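Local coordinates for protein sugar ABC transporter (PDB 4RXT) that binds the pentose arabinose between its two domains and probably serves as the solute-binding component of an ABC-type sugar importer, at residues A211-K216 and S238-G243. Numbering follows the deposited sequence.
Sequences AIAENK and SGAIAG
Ala-240 carries the second segment's side of this contact, meeting Ile-212 and Ala-213 on the last turn of helix 202-214. Ahead of it, Ser-238 closes helix 230-238, its OG hydrogen-bonded to Phe-235 O, and Gly-239 leaves helical geometry with a positive phi of 99°. The turn made there brings Ala-240 CB round to face the helix. That methyl lies 3.9 Å from Ala-213 CB and equally 3.9 Å from Ala-213 N, so it rests on the helix backbone as well as on a side chain; a CA-CA separation of 5.2 Å between the two alanines is consistent with small residues at both positions. Beside them, the CG2 branch of Ile-212 sits 3.6 Å from Ala-240 O and 4.3 Å from Ala-240 CB. With chi1 at -64°, CG2 is anti to the backbone N, while the CG1 arm leads away from the loop. No hydrogen bond crosses between the segments, so the contact is van der Waals packing, burying 119 Å² in total. The helix end is fixed from within: Ala-211 O accepts from Asn-215 N and from Asn-215 ND2 (2.8 Å), and Lys-216, at positive phi, completes a Schellman motif. Further along, Ile-241 turns its side chain to Phe-235 and Val-223, and Gly-243 starts strand 243-246, pairing with Gly-225. Phe-235 of helix 230-238 also touches both contact alanines, and Ile-212 packs on Val-223 of strand 222-226; thus, away from the sugar pocket, two successive helices of this periplasmic-binding-protein domain are joined over their parallel strands.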
ATOM      1  N   ALA A 211      -1.418  -7.723  17.769  1.00 12.86           N
ATOM      2  CA  ALA A 211      -2.056  -7.318  19.032  1.00 12.14           C
ATOM      3  C   ALA A 211      -3.347  -8.112  19.328  1.00 11.08           C
ATOM      4  O   ALA A 211      -3.605  -8.570  20.470  1.00 13.53           O
ATOM      5  CB  ALA A 211      -2.397  -5.815  19.015  1.00 13.28           C
ATOM      6  N   ILE A 212      -4.173  -8.265  18.288  1.00  9.37           N
ATOM      7  CA  ILE A 212      -5.399  -9.027  18.434  1.00 12.33           C
ATOM      8  C   ILE A 212      -5.131 -10.526  18.684  1.00 11.76           C
ATOM      9  O   ILE A 212      -5.752 -11.112  19.580  1.00 13.35           O
ATOM     10  CB  ILE A 212      -6.299  -8.822  17.201  1.00 12.21           C
ATOM     11  CG1 ILE A 212      -6.737  -7.330  17.098  1.00 15.31           C
ATOM     12  CG2 ILE A 212      -7.552  -9.699  17.257  1.00 13.79           C
ATOM     13  CD1 ILE A 212      -7.227  -6.661  18.372  1.00 20.93           C
ATOM     14  N   ALA A 213      -4.200 -11.115  17.930  1.00 11.43           N
ATOM     15  CA  ALA A 213      -3.820 -12.551  18.104  1.00 13.40           C
ATOM     16  C   ALA A 213      -3.288 -12.803  19.523  1.00  9.91           C
ATOM     17  O   ALA A 213      -3.718 -13.756  20.224  1.00 15.46           O
ATOM     18  CB  ALA A 213      -2.754 -12.954  17.090  1.00 17.09           C
ATOM     19  N   GLU A 214      -2.335 -11.973  19.952  1.00 12.11           N
ATOM     20  CA  GLU A 214      -1.632 -12.209  21.220  1.00 12.64           C
ATOM     21  C   GLU A 214      -2.531 -12.075  22.419  1.00 11.52           C
ATOM     22  O   GLU A 214      -2.348 -12.713  23.431  1.00 12.55           O
ATOM     23  CB  GLU A 214      -0.431 -11.274  21.368  1.00 16.42           C
ATOM     24  CG  GLU A 214       0.743 -11.574  20.426  1.00 19.74           C
ATOM     25  CD  GLU A 214       1.855 -10.539  20.521  1.00 20.36           C
ATOM     26  OE1 GLU A 214       1.640  -9.457  21.134  1.00 25.23           O
ATOM     27  OE2 GLU A 214       2.938 -10.835  19.955  1.00 26.59           O
ATOM     28  N   ASN A 215      -3.556 -11.242  22.292  1.00 11.83           N
ATOM     29  CA  ASN A 215      -4.467 -10.998  23.383  1.00 11.44           C
ATOM     30  C   ASN A 215      -5.766 -11.754  23.263  1.00 11.17           C
ATOM     31  O   ASN A 215      -6.661 -11.615  24.100  1.00 11.82           O
ATOM     32  CB  ASN A 215      -4.724  -9.487  23.477  1.00 10.65           C
ATOM     33  CG  ASN A 215      -3.515  -8.768  23.994  1.00 12.49           C
ATOM     34  OD1 ASN A 215      -3.139  -8.939  25.152  1.00 13.54           O
ATOM     35  ND2 ASN A 215      -2.881  -7.987  23.151  1.00 15.80           N
ATOM     36  N   LYS A 216      -5.847 -12.604  22.243  1.00 11.66           N
ATOM     37  CA  LYS A 216      -7.020 -13.489  22.070  1.00 14.13           C
ATOM     38  C   LYS A 216      -8.305 -12.722  21.902  1.00 12.16           C
ATOM     39  O   LYS A 216      -9.320 -13.032  22.506  1.00 14.90           O
ATOM     40  CB  LYS A 216      -7.155 -14.469  23.244  1.00 16.89           C
ATOM     41  CG  LYS A 216      -5.837 -15.088  23.722  1.00 23.89           C
ATOM     42  CD  LYS A 216      -5.114 -15.820  22.637  1.00 37.71           C
ATOM     43  CE  LYS A 216      -3.806 -16.404  23.147  1.00 60.68           C
ATOM     44  NZ  LYS A 216      -3.189 -17.354  22.164  1.00 68.00           N
ATOM     45  N   SER A 238      -6.483 -17.640  11.154  1.00 19.21           N
ATOM     46  CA  SER A 238      -6.677 -17.854  12.587  1.00 21.11           C
ATOM     47  C   SER A 238      -7.888 -17.075  13.098  1.00 25.90           C
ATOM     48  O   SER A 238      -8.428 -17.393  14.160  1.00 25.24           O
ATOM     49  CB  SER A 238      -5.445 -17.458  13.399  1.00 20.14           C
ATOM     50  OG  SER A 238      -5.348 -16.037  13.569  1.00 25.46           O
ATOM     51  N   GLY A 239      -8.283 -16.039  12.345  1.00 20.09           N
ATOM     52  CA  GLY A 239      -9.379 -15.163  12.709  1.00 19.97           C
ATOM     53  C   GLY A 239      -8.948 -13.863  13.355  1.00 17.45           C
ATOM     54  O   GLY A 239      -9.779 -13.015  13.636  1.00 22.07           O
ATOM     55  N   ALA A 240      -7.651 -13.691  13.592  1.00 17.15           N
ATOM     56  CA  ALA A 240      -7.169 -12.403  14.164  1.00 15.04           C
ATOM     57  C   ALA A 240      -7.357 -11.214  13.244  1.00 15.95           C
ATOM     58  O   ALA A 240      -7.439 -10.100  13.715  1.00 16.28           O
ATOM     59  CB  ALA A 240      -5.714 -12.478  14.601  1.00 15.48           C
ATOM     60  N   ILE A 241      -7.382 -11.481  11.940  1.00 13.95           N
ATOM     61  CA  ILE A 241      -7.734 -10.499  10.919  1.00 14.90           C
ATOM     62  C   ILE A 241      -8.982 -11.007  10.210  1.00 11.91           C
ATOM     63  O   ILE A 241      -9.074 -12.191   9.899  1.00 12.62           O
ATOM     64  CB  ILE A 241      -6.592 -10.181   9.938  1.00 12.91           C
ATOM     65  CG1 ILE A 241      -5.499  -9.414  10.672  1.00 14.65           C
ATOM     66  CG2 ILE A 241      -7.132  -9.394   8.726  1.00 14.46           C
ATOM     67  CD1 ILE A 241      -4.297  -9.033   9.825  1.00 13.83           C
ATOM     68  N   ALA A 242      -9.966 -10.128   9.974  1.00 13.00           N
ATOM     69  CA  ALA A 242     -11.225 -10.475   9.333  1.00 11.99           C
ATOM     70  C   ALA A 242     -11.177 -10.378   7.813  1.00 12.19           C
ATOM     71  O   ALA A 242     -11.927 -11.074   7.089  1.00 13.51           O
ATOM     72  CB  ALA A 242     -12.348  -9.599   9.873  1.00 14.00           C
ATOM     73  N   GLY A 243     -10.322  -9.489   7.321  1.00 14.02           N
ATOM     74  CA  GLY A 243     -10.202  -9.268   5.888  1.00 11.32           C
ATOM     75  C   GLY A 243      -8.954  -8.508   5.579  1.00  9.01           C
ATOM     76  O   GLY A 243      -8.498  -7.733   6.422  1.00 11.65           O
TER